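Heroin esterase (Rhodococcus sp., PDB 1LZL) probably hydrolyses the acetyl ester bonds of heroin, as an acetyl esterase of the alpha/beta hydrolase fold. Local coordinates at residues F4-P9 with M257-L262; V21-L26 with G89-T94; L120-T125 with W218-G223; A136-H141 with E176-V181; A182-E187 with G248-Y253. One frame throughout, in Å; residues are numbered along the deposited sequence. Where two conformers were deposited one is given.

Contact 5 joins two neighbouring parallel strands, 183-187 and 252-257, of the central sheet. Contact 4 adjoins it through Val181, whose O packs on Pro250 CB at 3.5 Å, and the two centres are about 14 Å apart. Segment 257-262 of contact 1 runs on from the end of strand 252-257 and carries Asp260, the probable acid of a Ser160-His290-Asp260 triad; the contact's centre is about 25 Å from that of contact 5. Contacts 2 and 3 touch each other, with centres about 11 Å apart: Tyr220 OH probably bonds to Phe23 O, and Phe90 O to Ala121 N at 2.9 Å. Contacts 1 and 4 lie on opposite sides of the chain's centre, about 36 Å apart between centres.

Contact 1 (F4-P9 with M257-L262); sequences FPTLDP and MELDPL
Leu259 packs one methyl, CD1, against both Phe4 and Leu7, and this is the close-packed half of the contact. CD1 lies 3.8 Å from Phe4 CD1 and 4.0 Å from Leu7 CG, approaching the phenyl ring obliquely. A branched leucine suits the place because its other methyl, CD2, turns to the threonine side and comes within 3.9 Å of Thr6 OG1. Phe4 and Leu7 are the first and last residues of a type I turn, closed by Leu7 N to Phe4 O at 3.0 Å; the turn brings the two side chains to the same methyl. The segment 257-262 leaves the end of strand 252-257 and leads to helix 263-275, the place where alpha/beta hydrolases commonly carry the triad acid; Asp260, whose OD2 bonds to His290 ND1, probably fills that role. On the exposed side the contact thins to one polar bond, from Thr6 OG1 to Glu258 OE2 at 2.8 Å. The hydroxyl meets that oxygen from above the carboxylate plane, 55° out of it. Glu258 reaches across with an extended chain, CG anti to its N (chi1 -178°), while its other oxygen, OE1, accepts from Gly287 N.

Contact 2 (V21-L26 with G89-T94); sequences VDFADL and GFAIGT
Ile92 turns its CG1 branch between its own backbone N and carbonyl carbon (chi1 75°), and the extended chain beyond carries CD1 to Val21 and Phe23. Its second branch, CG2, lies anti to the carbonyl carbon and faces Leu26, so one beta-branched residue serves three neighbours. CD1 touches Val21 CG1 at 3.7 Å and Phe23 CE1 at 3.9 Å; CG2 meets Leu26 CD1 at 3.8 Å. That same leucine methyl also rests on Ala91 CB, where a small side chain lets both Leu26 and the phenyl ring come close. Phe23 sets its ring against Ile92, Ala91 and Gly89: CE2 lies 4.0 Å from Ala91 CB, which comes at the ring obliquely, and Gly89 O, itself bonded to Ser217 OG, sits in the ring plane at its edge, 3.7 Å from CE2. Gly89 has a positive phi, and a side chain there would run into Phe23 CZ, two reasons for a glycine. Replacing Phe23 by an alanine would probably open a gap beside Ile92 CD1 and Ala91 CB. Leu216 and Ser217 of helix 211-222 also touch the ring, with Trp209 edge-to-face to it. The contact thus packs the loop between helices 9-14 and 26-41 against the loop after strand 79-85, whose HGGG sequence, ending at Gly89, probably helps to form the oxyanion hole, as in esterases of the hormone-sensitive lipase type.

Contact 3 (L120-T125 with W218-G223); sequences LAPETT and WKYYLG
The ring of Tyr221 meets Ala121 CB at its edge, near the ring plane, with CD1 4.5 Å away. Trp218 CE3, one turn earlier on the same helix, also lies in that plane at the edge, while Phe90 stacks on the ring. The Tyr220 ring leaves the helix on another side, and Pro122 CB approaches it obliquely, 4.2 Å from CD1; Tyr220 OH probably hydrogen-bonds to Phe23 O. Between the two tyrosines the loop presses on the helix backbone itself. Ala121 CB sits 3.4 Å from Tyr220 O and 3.7 Å from Tyr221 CA, a closeness that a bare methyl allows. Pro122, which follows a cis peptide bond, brings its CA to the same oxygen in a CA-H...O contact of 3.5 Å. Thr125 CB touches the next carbonyl, 3.3 Å from Tyr221 O. With OG1 between N and the carbonyl carbon (chi1 51°), the threonine methyl CG2 is turned to the helix and touches Gly223 CA at 3.9 Å. Gly223 takes a positive phi as the helix ends, and its O accepts from Lys219 NZ. In fold terms, the loop between strand 112-116 and helix 128-142 is packed against the C-terminal end of helix 211-222, which belongs to the insertion between strands 183-187 and 252-257, where alpha/beta hydrolases commonly carry cap elements.

Contact 4 (A136-H141 with E176-V181); sequences ALLYIH and EGVVPV
His141 and Val179 mark the closest approach of the two backbones, 6.6 Å between their CA atoms, where helix 128-142 passes the loop that follows helix 161-176. Val179 is central here, with both methyls in use. CG1 lies 3.8 Å from Leu137 CG and equally far from His141 CB, one helical turn on; CG2 meets Leu138 CD2 at 3.8 Å. With CG anti to its backbone N (chi1 179°), His141 slides past Val179 in the opposite direction, and its imidazole puts one face over the valine, Val179 CB standing 4.3 Å above the His141 ring plane and offset toward the rim. The segment 176-181 links helix 161-176 to strand 183-187, part of a beta-alpha-beta crossover of the alpha/beta hydrolase fold, and helix 128-142 packs beside it on the sheet. At the buried end Leu137 CD2 touches Val181 CG2 at 4.1 Å, and Leu137 also rests on Leu83 and Val156 of the sheet, a fitting place for a branched apolar chain. Toward the surface the side chains of Leu138 and Val178 cross at about a right angle, CD2 against CG1, and Pro180 CD lies 3.5 Å from His141 NE2, oblique to the ring.

Contact 5 (A182-E187 with G248-Y253); sequences AFQFLE and GLPPTY
Thr252 OG1 is gripped twice: it receives an N-H from Gln184 NE2 at 2.8 Å and gives its own proton to Pro250 O at 2.7 Å. The hydrogen bond from the amide is nearly straight, and OG1 lies only 8° out of the Gln184 amide plane. This side-chain bridge sits on one face of two parallel neighbours, strands 183-187 and 252-257, in the central sheet of the alpha/beta hydrolase fold. Their backbones are joined by Gln184 N to Pro251 O, Tyr253 N to Gln184 O and Leu186 N to Tyr253 O, the last at 2.8 Å. Gln184 suits its place because an extended chain, with CG anti to N (chi1 175°), runs alongside Thr252 and delivers the amide to the hydroxyl. A valine in place of Thr252 would probably leave both Gln184 NE2 and Pro250 O without this partner and the amide freer to turn. Pro250 and Pro251 have no N-H to offer and lie where the pairing begins: Pro250 CB packs near Phe183 N, and Pro251 CD touches Ala182 O. On the face that holds Phe185 and Tyr253, Tyr253 OH hydrogen-bonds to Glu307 OE2. The two rings lie nearly parallel, planes 7° apart, but slid so far that they scarcely overlap, and the closest atoms are Phe185 CE2 and Tyr253 CD1 at 3.3 Å.

Contact 1 (F4-P9 with M257-L262)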
# COMPACT_ATOMS: atom_id res chain seq x y z
N PHE A 4 14.59 -3.92 21.86
CA PHE A 4 14.83 -4.27 20.46
C PHE A 4 16.24 -3.83 20.07
O PHE A 4 16.48 -2.75 19.48
CB PHE A 4 13.83 -3.56 19.53
CG PHE A 4 12.38 -3.95 19.78
CD1 PHE A 4 11.90 -5.19 19.42
CD2 PHE A 4 11.53 -3.04 20.38
CE1 PHE A 4 10.59 -5.59 19.62
CE2 PHE A 4 10.21 -3.45 20.61
CZ PHE A 4 9.74 -4.71 20.26
N PRO A 5 17.22 -4.64 20.45
CA PRO A 5 18.62 -4.20 20.31
C PRO A 5 19.07 -4.11 18.85
O PRO A 5 20.05 -3.38 18.57
CB PRO A 5 19.38 -5.24 21.14
CG PRO A 5 18.45 -6.38 21.38
CD PRO A 5 17.03 -5.92 21.09
N THR A 6 18.37 -4.73 17.88
CA THR A 6 18.76 -4.55 16.50
C THR A 6 18.21 -3.28 15.88
O THR A 6 18.54 -2.89 14.75
CB THR A 6 18.31 -5.71 15.59
OG1 THR A 6 16.88 -5.67 15.48
CG2 THR A 6 18.73 -7.05 16.18
N LEU A 7 17.34 -2.53 16.58
CA LEU A 7 16.87 -1.30 16.00
C LEU A 7 17.96 -0.32 15.66
O LEU A 7 18.94 -0.11 16.38
CB LEU A 7 15.93 -0.59 17.02
CG LEU A 7 14.45 -0.82 16.85
CD1 LEU A 7 13.68 -0.15 17.99
CD2 LEU A 7 14.00 -0.28 15.51
N ASP A 8 17.75 0.35 14.55
CA ASP A 8 18.63 1.47 14.22
C ASP A 8 18.59 2.49 15.33
O ASP A 8 17.47 2.90 15.73
CB ASP A 8 18.09 1.92 12.88
CG ASP A 8 18.94 3.00 12.24
OD1 ASP A 8 19.26 3.96 13.00
OD2 ASP A 8 19.26 2.89 11.07
N PRO A 9 19.66 2.94 15.95
CA PRO A 9 19.56 3.92 17.04
C PRO A 9 18.72 5.16 16.77
O PRO A 9 18.07 5.73 17.66
CB PRO A 9 21.04 4.32 17.25
CG PRO A 9 21.73 3.03 16.95
CD PRO A 9 21.06 2.52 15.69
N MET A 257 10.52 -4.64 6.36
CA MET A 257 11.23 -4.11 7.51
C MET A 257 11.59 -5.25 8.45
O MET A 257 10.88 -6.24 8.53
CB MET A 257 10.38 -3.06 8.22
CG MET A 257 9.91 -1.95 7.31
SD MET A 257 11.23 -0.87 6.73
CE MET A 257 10.86 -0.68 5.01
N GLU A 258 12.71 -5.07 9.17
CA GLU A 258 13.22 -6.19 9.96
C GLU A 258 12.28 -6.70 11.04
O GLU A 258 12.09 -7.90 11.20
CB GLU A 258 14.54 -5.72 10.59
CG GLU A 258 15.17 -6.86 11.39
CD GLU A 258 16.53 -6.59 11.98
OE1 GLU A 258 17.32 -5.87 11.33
OE2 GLU A 258 16.80 -7.14 13.10
N LEU A 259 11.74 -5.77 11.82
CA LEU A 259 10.95 -6.07 13.00
C LEU A 259 9.46 -5.97 12.71
O LEU A 259 8.63 -5.82 13.61
CB LEU A 259 11.33 -5.14 14.17
CG LEU A 259 12.78 -5.27 14.65
CD1 LEU A 259 13.01 -4.36 15.83
CD2 LEU A 259 13.12 -6.69 15.05
N ASP A 260 9.06 -6.12 11.45
CA ASP A 260 7.67 -6.16 11.03
C ASP A 260 7.13 -7.56 10.94
O ASP A 260 7.71 -8.47 10.26
CB ASP A 260 7.61 -5.50 9.65
CG ASP A 260 6.24 -5.28 9.07
OD1 ASP A 260 5.24 -5.77 9.66
OD2 ASP A 260 6.17 -4.58 8.05
N PRO A 261 6.00 -7.93 11.55
CA PRO A 261 5.44 -9.27 11.38
C PRO A 261 5.16 -9.59 9.90
O PRO A 261 5.14 -10.76 9.53
CB PRO A 261 4.07 -9.20 12.08
CG PRO A 261 3.95 -7.84 12.62
CD PRO A 261 5.19 -7.04 12.42
N LEU A 262 4.94 -8.61 9.05
CA LEU A 262 4.68 -8.82 7.62
C LEU A 262 5.94 -9.14 6.85
O LEU A 262 5.87 -9.41 5.62
CB LEU A 262 4.06 -7.54 7.05
CG LEU A 262 2.72 -7.11 7.68
CD1 LEU A 262 2.26 -5.78 7.10
CD2 LEU A 262 1.68 -8.19 7.47

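Contact 2 (V21-L26 with G89-T94)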
# COMPACT_ATOMS: atom_id res chain seq x y z
N VAL A 21 -1.54 1.74 18.40
CA VAL A 21 -2.71 1.68 17.50
C VAL A 21 -3.30 0.29 17.65
O VAL A 21 -2.90 -0.66 17.00
CB VAL A 21 -2.28 1.96 16.07
CG1 VAL A 21 -3.48 1.87 15.14
CG2 VAL A 21 -1.65 3.33 16.03
N ASP A 22 -4.22 0.20 18.60
CA ASP A 22 -4.74 -1.11 18.95
C ASP A 22 -6.06 -1.38 18.21
O ASP A 22 -7.05 -0.70 18.50
CB ASP A 22 -4.88 -1.17 20.47
CG ASP A 22 -6.09 -1.95 20.96
OD1 ASP A 22 -6.39 -3.04 20.42
OD2 ASP A 22 -6.74 -1.45 21.92
N PHE A 23 -6.05 -2.39 17.33
CA PHE A 23 -7.21 -2.73 16.56
C PHE A 23 -8.37 -3.21 17.38
O PHE A 23 -9.49 -3.30 16.92
CB PHE A 23 -6.84 -3.84 15.51
CG PHE A 23 -6.52 -3.12 14.21
CD1 PHE A 23 -5.82 -1.92 14.25
CD2 PHE A 23 -6.93 -3.60 12.96
CE1 PHE A 23 -5.54 -1.21 13.11
CE2 PHE A 23 -6.65 -2.86 11.81
CZ PHE A 23 -5.98 -1.68 11.88
N ALA A 24 -8.14 -3.55 18.64
CA ALA A 24 -9.25 -4.13 19.39
C ALA A 24 -10.31 -3.07 19.66
O ALA A 24 -11.51 -3.36 19.79
CB ALA A 24 -8.70 -4.78 20.65
N ASP A 25 -9.88 -1.82 19.73
CA ASP A 25 -10.79 -0.69 19.97
C ASP A 25 -10.68 0.15 18.70
O ASP A 25 -9.86 1.07 18.62
CB ASP A 25 -10.46 0.17 21.18
CG ASP A 25 -11.42 1.32 21.36
OD1 ASP A 25 -12.40 1.43 20.63
OD2 ASP A 25 -11.22 2.13 22.32
N LEU A 26 -11.50 -0.22 17.74
CA LEU A 26 -11.38 0.46 16.45
C LEU A 26 -11.67 1.94 16.51
O LEU A 26 -10.91 2.68 15.88
CB LEU A 26 -12.30 -0.25 15.46
CG LEU A 26 -11.90 -0.14 14.01
CD1 LEU A 26 -10.40 -0.39 13.79
CD2 LEU A 26 -12.75 -1.11 13.19
N GLY A 89 -4.25 -1.40 7.82
CA GLY A 89 -4.80 -2.67 8.22
C GLY A 89 -6.19 -2.98 7.70
O GLY A 89 -6.86 -3.85 8.27
N PHE A 90 -6.60 -2.36 6.61
CA PHE A 90 -7.92 -2.53 5.96
C PHE A 90 -9.01 -1.79 6.72
O PHE A 90 -10.13 -1.65 6.17
CB PHE A 90 -8.35 -4.00 5.76
CG PHE A 90 -7.36 -4.85 4.99
CD1 PHE A 90 -7.09 -4.62 3.65
CD2 PHE A 90 -6.69 -5.90 5.59
CE1 PHE A 90 -6.17 -5.41 2.96
CE2 PHE A 90 -5.78 -6.71 4.92
CZ PHE A 90 -5.51 -6.47 3.58
N ALA A 91 -8.76 -1.32 7.94
CA ALA A 91 -9.85 -0.78 8.78
C ALA A 91 -9.66 0.64 9.22
O ALA A 91 -10.62 1.22 9.80
CB ALA A 91 -10.06 -1.72 9.99
N ILE A 92 -8.46 1.20 9.02
CA ILE A 92 -8.24 2.60 9.42
C ILE A 92 -7.54 3.37 8.30
O ILE A 92 -7.06 2.72 7.34
CB ILE A 92 -7.40 2.74 10.73
CG1 ILE A 92 -5.92 2.46 10.59
CG2 ILE A 92 -8.05 1.87 11.81
CD1 ILE A 92 -5.21 2.48 11.96
N GLY A 93 -7.49 4.69 8.40
CA GLY A 93 -6.75 5.50 7.42
C GLY A 93 -7.67 6.10 6.38
O GLY A 93 -8.80 5.66 6.13
N THR A 94 -7.18 7.14 5.74
CA THR A 94 -7.80 7.90 4.70
C THR A 94 -6.82 8.12 3.56
O THR A 94 -5.59 8.09 3.73
CB THR A 94 -8.26 9.28 5.22
OG1 THR A 94 -7.11 10.07 5.55
CG2 THR A 94 -9.08 9.13 6.48

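Contact 3 (L120-T125 with W218-G223)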
# COMPACT_ATOMS: atom_id res chain seq x y z
N LEU A 120 -13.52 1.37 3.92
CA LEU A 120 -12.86 0.64 5.01
C LEU A 120 -13.73 -0.49 5.55
O LEU A 120 -14.98 -0.39 5.64
CB LEU A 120 -12.54 1.55 6.21
CG LEU A 120 -11.60 2.72 5.92
CD1 LEU A 120 -11.46 3.50 7.23
CD2 LEU A 120 -10.26 2.26 5.41
N ALA A 121 -13.04 -1.54 5.96
CA ALA A 121 -13.65 -2.60 6.78
C ALA A 121 -13.66 -2.19 8.24
O ALA A 121 -12.91 -1.33 8.64
CB ALA A 121 -12.84 -3.88 6.58
N PRO A 122 -14.47 -2.81 9.09
CA PRO A 122 -15.41 -3.88 8.75
C PRO A 122 -16.72 -3.40 8.10
O PRO A 122 -17.51 -4.29 7.70
CB PRO A 122 -15.70 -4.51 10.13
CG PRO A 122 -15.64 -3.32 11.04
CD PRO A 122 -14.50 -2.46 10.53
N GLU A 123 -16.94 -2.09 8.06
CA GLU A 123 -18.23 -1.62 7.50
C GLU A 123 -18.40 -2.12 6.05
O GLU A 123 -19.51 -2.49 5.65
CB GLU A 123 -18.30 -0.11 7.59
CG GLU A 123 -18.40 0.44 9.01
CD GLU A 123 -17.07 0.62 9.69
OE1 GLU A 123 -15.99 0.30 9.13
OE2 GLU A 123 -17.06 1.13 10.84
N THR A 124 -17.32 -2.18 5.27
CA THR A 124 -17.35 -2.77 3.94
C THR A 124 -16.31 -3.88 3.90
O THR A 124 -15.11 -3.63 3.96
CB THR A 124 -16.99 -1.76 2.86
OG1 THR A 124 -17.90 -0.66 2.91
CG2 THR A 124 -17.12 -2.37 1.47
N THR A 125 -16.75 -5.14 3.87
CA THR A 125 -15.80 -6.24 3.87
C THR A 125 -15.39 -6.59 2.45
O THR A 125 -16.01 -6.15 1.48
CB THR A 125 -16.38 -7.49 4.55
OG1 THR A 125 -17.66 -7.74 3.95
CG2 THR A 125 -16.58 -7.21 6.04
N TRP A 218 -7.27 -9.00 9.57
CA TRP A 218 -7.88 -9.88 8.58
C TRP A 218 -9.32 -10.23 8.92
O TRP A 218 -10.15 -10.43 8.05
CB TRP A 218 -7.03 -11.15 8.42
CG TRP A 218 -5.77 -10.85 7.63
CD1 TRP A 218 -4.48 -10.68 8.12
CD2 TRP A 218 -5.70 -10.71 6.21
NE1 TRP A 218 -3.60 -10.44 7.07
CE2 TRP A 218 -4.35 -10.44 5.90
CE3 TRP A 218 -6.64 -10.75 5.17
CZ2 TRP A 218 -3.91 -10.24 4.60
CZ3 TRP A 218 -6.21 -10.56 3.86
CH2 TRP A 218 -4.85 -10.31 3.57
N LYS A 219 -9.62 -10.34 10.22
CA LYS A 219 -11.02 -10.60 10.63
C LYS A 219 -11.92 -9.45 10.22
O LYS A 219 -13.00 -9.68 9.67
CB LYS A 219 -11.06 -10.88 12.13
CG LYS A 219 -12.44 -11.21 12.69
CD LYS A 219 -13.00 -12.35 11.84
CE LYS A 219 -14.33 -12.92 12.31
NZ LYS A 219 -14.62 -14.18 11.58
N TYR A 220 -11.54 -8.20 10.46
CA TYR A 220 -12.34 -7.06 10.01
C TYR A 220 -12.54 -7.09 8.50
O TYR A 220 -13.66 -6.84 8.03
CB TYR A 220 -11.64 -5.74 10.37
CG TYR A 220 -11.60 -5.46 11.85
CD1 TYR A 220 -12.64 -5.86 12.69
CD2 TYR A 220 -10.54 -4.77 12.38
CE1 TYR A 220 -12.53 -5.55 14.05
CE2 TYR A 220 -10.42 -4.46 13.73
CZ TYR A 220 -11.45 -4.86 14.55
OH TYR A 220 -11.36 -4.58 15.89
N TYR A 221 -11.47 -7.37 7.76
CA TYR A 221 -11.55 -7.30 6.29
C TYR A 221 -12.38 -8.42 5.67
O TYR A 221 -13.19 -8.20 4.76
CB TYR A 221 -10.10 -7.40 5.78
CG TYR A 221 -9.90 -7.22 4.29
CD1 TYR A 221 -10.62 -6.29 3.54
CD2 TYR A 221 -8.94 -7.97 3.64
CE1 TYR A 221 -10.39 -6.15 2.18
CE2 TYR A 221 -8.68 -7.85 2.28
CZ TYR A 221 -9.43 -6.92 1.56
OH TYR A 221 -9.19 -6.75 0.20
N LEU A 222 -12.17 -9.66 6.13
CA LEU A 222 -12.83 -10.79 5.47
C LEU A 222 -14.23 -11.06 6.05
O LEU A 222 -15.02 -11.70 5.32
CB LEU A 222 -11.93 -12.02 5.62
CG LEU A 222 -10.54 -11.79 4.93
CD1 LEU A 222 -9.70 -13.05 5.03
CD2 LEU A 222 -10.68 -11.34 3.48
N GLY A 223 -14.51 -10.55 7.24
CA GLY A 223 -15.89 -10.61 7.73
C GLY A 223 -16.21 -11.75 8.69
O GLY A 223 -15.40 -12.65 8.95

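Contact 4 (A136-H141 with E176-V181)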
# COMPACT_ATOMS: atom_id res chain seq x y z
N ALA A 136 -11.19 2.19 -9.57
CA ALA A 136 -10.39 3.39 -9.80
C ALA A 136 -9.41 3.12 -10.93
O ALA A 136 -9.16 3.95 -11.80
CB ALA A 136 -9.64 3.77 -8.50
N LEU A 137 -8.80 1.93 -11.00
CA LEU A 137 -7.87 1.57 -12.08
C LEU A 137 -8.58 1.56 -13.42
O LEU A 137 -8.06 2.14 -14.39
CB LEU A 137 -7.24 0.21 -11.75
CG LEU A 137 -6.26 -0.30 -12.83
CD1 LEU A 137 -5.05 0.64 -12.95
CD2 LEU A 137 -5.78 -1.73 -12.58
N LEU A 138 -9.74 0.93 -13.47
CA LEU A 138 -10.56 0.92 -14.72
C LEU A 138 -10.85 2.33 -15.19
O LEU A 138 -10.78 2.63 -16.38
CB LEU A 138 -11.86 0.17 -14.44
CG LEU A 138 -11.77 -1.36 -14.39
CD1 LEU A 138 -13.08 -1.98 -13.92
CD2 LEU A 138 -11.46 -1.91 -15.79
N TYR A 139 -11.22 3.18 -14.22
CA TYR A 139 -11.55 4.56 -14.57
C TYR A 139 -10.34 5.30 -15.08
O TYR A 139 -10.45 5.98 -16.12
CB TYR A 139 -12.12 5.24 -13.31
CG TYR A 139 -12.26 6.74 -13.51
CD1 TYR A 139 -13.34 7.24 -14.23
CD2 TYR A 139 -11.32 7.62 -12.98
CE1 TYR A 139 -13.43 8.63 -14.38
CE2 TYR A 139 -11.39 8.99 -13.13
CZ TYR A 139 -12.48 9.46 -13.84
OH TYR A 139 -12.60 10.82 -14.04
N ILE A 140 -9.22 5.28 -14.35
CA ILE A 140 -8.07 6.09 -14.84
C ILE A 140 -7.59 5.61 -16.20
O ILE A 140 -7.16 6.43 -17.02
CB ILE A 140 -6.92 6.24 -13.84
CG1 ILE A 140 -6.27 4.93 -13.46
CG2 ILE A 140 -7.42 7.03 -12.62
CD1 ILE A 140 -5.13 5.17 -12.47
N HIS A 141 -7.68 4.31 -16.47
CA HIS A 141 -7.22 3.75 -17.73
C HIS A 141 -8.17 4.20 -18.84
O HIS A 141 -7.69 4.67 -19.88
CB HIS A 141 -7.19 2.21 -17.63
CG HIS A 141 -6.75 1.64 -18.95
ND1 HIS A 141 -7.65 0.98 -19.72
CD2 HIS A 141 -5.56 1.67 -19.61
CE1 HIS A 141 -7.03 0.58 -20.84
NE2 HIS A 141 -5.77 0.99 -20.80
N GLU A 176 -8.27 -10.21 -15.62
CA GLU A 176 -9.40 -9.75 -16.42
C GLU A 176 -8.96 -9.26 -17.80
O GLU A 176 -9.82 -9.29 -18.70
CB GLU A 176 -10.13 -8.61 -15.70
CG GLU A 176 -10.86 -9.05 -14.45
CD GLU A 176 -11.68 -10.32 -14.58
OE1 GLU A 176 -12.32 -10.56 -15.64
OE2 GLU A 176 -11.75 -11.17 -13.67
N GLY A 177 -7.72 -8.87 -18.00
CA GLY A 177 -7.19 -8.55 -19.31
C GLY A 177 -7.65 -7.25 -19.92
O GLY A 177 -7.52 -7.07 -21.13
N VAL A 178 -8.16 -6.33 -19.10
CA VAL A 178 -8.63 -5.04 -19.61
C VAL A 178 -7.56 -3.96 -19.48
O VAL A 178 -7.23 -3.22 -20.39
CB VAL A 178 -9.94 -4.65 -18.89
CG1 VAL A 178 -10.40 -3.26 -19.33
CG2 VAL A 178 -11.01 -5.70 -19.19
N VAL A 179 -6.98 -3.84 -18.29
CA VAL A 179 -6.05 -2.73 -18.02
C VAL A 179 -4.62 -3.25 -17.93
O VAL A 179 -4.40 -4.12 -17.04
CB VAL A 179 -6.35 -2.05 -16.66
CG1 VAL A 179 -5.35 -0.88 -16.44
CG2 VAL A 179 -7.78 -1.60 -16.63
N PRO A 180 -3.70 -2.77 -18.74
CA PRO A 180 -2.29 -3.19 -18.62
C PRO A 180 -1.66 -2.39 -17.47
O PRO A 180 -1.82 -1.16 -17.37
CB PRO A 180 -1.71 -2.81 -19.96
CG PRO A 180 -2.45 -1.54 -20.30
CD PRO A 180 -3.88 -1.79 -19.86
N VAL A 181 -0.95 -3.07 -16.57
CA VAL A 181 -0.21 -2.42 -15.49
C VAL A 181 1.30 -2.52 -15.78
O VAL A 181 1.78 -3.65 -16.00
CB VAL A 181 -0.62 -3.05 -14.13
CG1 VAL A 181 0.26 -2.44 -13.05
CG2 VAL A 181 -2.09 -2.84 -13.83

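Contact 5 (A182-E187 with G248-Y253)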
# COMPACT_ATOMS: atom_id res chain seq x y z
N ALA A 182 1.97 -1.37 -15.83
CA ALA A 182 3.38 -1.32 -16.21
C ALA A 182 4.34 -1.65 -15.05
O ALA A 182 5.46 -2.11 -15.28
CB ALA A 182 3.74 0.06 -16.75
N PHE A 183 3.89 -1.40 -13.83
CA PHE A 183 4.77 -1.48 -12.65
C PHE A 183 3.94 -1.67 -11.39
O PHE A 183 2.84 -1.10 -11.31
CB PHE A 183 5.64 -0.24 -12.53
CG PHE A 183 6.77 -0.34 -11.51
CD1 PHE A 183 7.83 -1.22 -11.70
CD2 PHE A 183 6.74 0.44 -10.37
CE1 PHE A 183 8.89 -1.31 -10.81
CE2 PHE A 183 7.80 0.38 -9.47
CZ PHE A 183 8.85 -0.50 -9.67
N GLN A 184 4.48 -2.46 -10.45
CA GLN A 184 3.83 -2.76 -9.18
C GLN A 184 4.71 -2.36 -8.02
O GLN A 184 5.85 -2.83 -7.97
CB GLN A 184 3.49 -4.26 -9.17
CG GLN A 184 2.91 -4.70 -7.83
CD GLN A 184 2.44 -6.14 -7.82
OE1 GLN A 184 1.37 -6.41 -7.31
NE2 GLN A 184 3.27 -7.04 -8.36
N PHE A 185 4.23 -1.55 -7.08
CA PHE A 185 5.07 -1.04 -5.99
C PHE A 185 4.43 -1.43 -4.66
O PHE A 185 3.35 -0.88 -4.33
CB PHE A 185 5.22 0.48 -6.15
CG PHE A 185 6.10 1.09 -5.08
CD1 PHE A 185 5.62 1.48 -3.82
CD2 PHE A 185 7.45 1.25 -5.33
CE1 PHE A 185 6.48 1.98 -2.87
CE2 PHE A 185 8.30 1.78 -4.38
CZ PHE A 185 7.83 2.14 -3.14
N LEU A 186 5.09 -2.31 -3.93
CA LEU A 186 4.53 -2.88 -2.72
C LEU A 186 5.38 -2.52 -1.51
O LEU A 186 6.50 -3.09 -1.38
CB LEU A 186 4.40 -4.42 -2.89
CG LEU A 186 3.60 -4.86 -4.12
CD1 LEU A 186 3.51 -6.38 -4.16
CD2 LEU A 186 2.19 -4.25 -4.16
N GLU A 187 4.91 -1.64 -0.65
CA GLU A 187 5.72 -1.27 0.50
C GLU A 187 5.18 -1.94 1.75
O GLU A 187 3.98 -1.73 2.04
CB GLU A 187 5.68 0.27 0.61
CG GLU A 187 6.44 0.92 1.72
CD GLU A 187 6.53 2.44 1.57
OE1 GLU A 187 5.69 3.06 0.88
OE2 GLU A 187 7.51 2.98 2.18
N GLY A 248 3.45 -13.45 -15.48
CA GLY A 248 2.83 -12.37 -16.25
C GLY A 248 2.40 -11.18 -15.41
O GLY A 248 1.72 -10.31 -15.94
N LEU A 249 2.79 -11.09 -14.14
CA LEU A 249 2.59 -9.89 -13.35
C LEU A 249 3.63 -8.84 -13.70
O LEU A 249 4.68 -9.10 -14.31
CB LEU A 249 2.60 -10.23 -11.84
CG LEU A 249 1.40 -11.10 -11.45
CD1 LEU A 249 1.58 -11.64 -10.04
CD2 LEU A 249 0.07 -10.34 -11.54
N PRO A 250 3.40 -7.55 -13.40
CA PRO A 250 4.31 -6.49 -13.80
C PRO A 250 5.63 -6.49 -13.03
O PRO A 250 5.65 -7.01 -11.92
CB PRO A 250 3.53 -5.20 -13.43
CG PRO A 250 2.19 -5.60 -13.01
CD PRO A 250 2.25 -7.04 -12.59
N PRO A 251 6.68 -5.87 -13.58
CA PRO A 251 7.93 -5.63 -12.80
C PRO A 251 7.51 -4.99 -11.47
O PRO A 251 6.59 -4.16 -11.41
CB PRO A 251 8.75 -4.66 -13.65
CG PRO A 251 8.22 -4.83 -15.06
CD PRO A 251 6.78 -5.27 -14.92
N THR A 252 8.16 -5.44 -10.40
CA THR A 252 7.69 -5.11 -9.05
C THR A 252 8.82 -4.64 -8.16
O THR A 252 9.93 -5.14 -8.27
CB THR A 252 7.10 -6.40 -8.46
OG1 THR A 252 5.94 -6.75 -9.24
CG2 THR A 252 6.63 -6.25 -6.99
N TYR A 253 8.52 -3.72 -7.26
CA TYR A 253 9.40 -3.31 -6.19
C TYR A 253 8.70 -3.78 -4.91
O TYR A 253 7.49 -3.49 -4.77
CB TYR A 253 9.61 -1.79 -6.15
CG TYR A 253 10.46 -1.35 -4.95
CD1 TYR A 253 9.89 -1.02 -3.73
CD2 TYR A 253 11.85 -1.30 -5.07
CE1 TYR A 253 10.66 -0.64 -2.65
CE2 TYR A 253 12.67 -0.90 -4.00
CZ TYR A 253 12.04 -0.58 -2.80
OH TYR A 253 12.76 -0.18 -1.69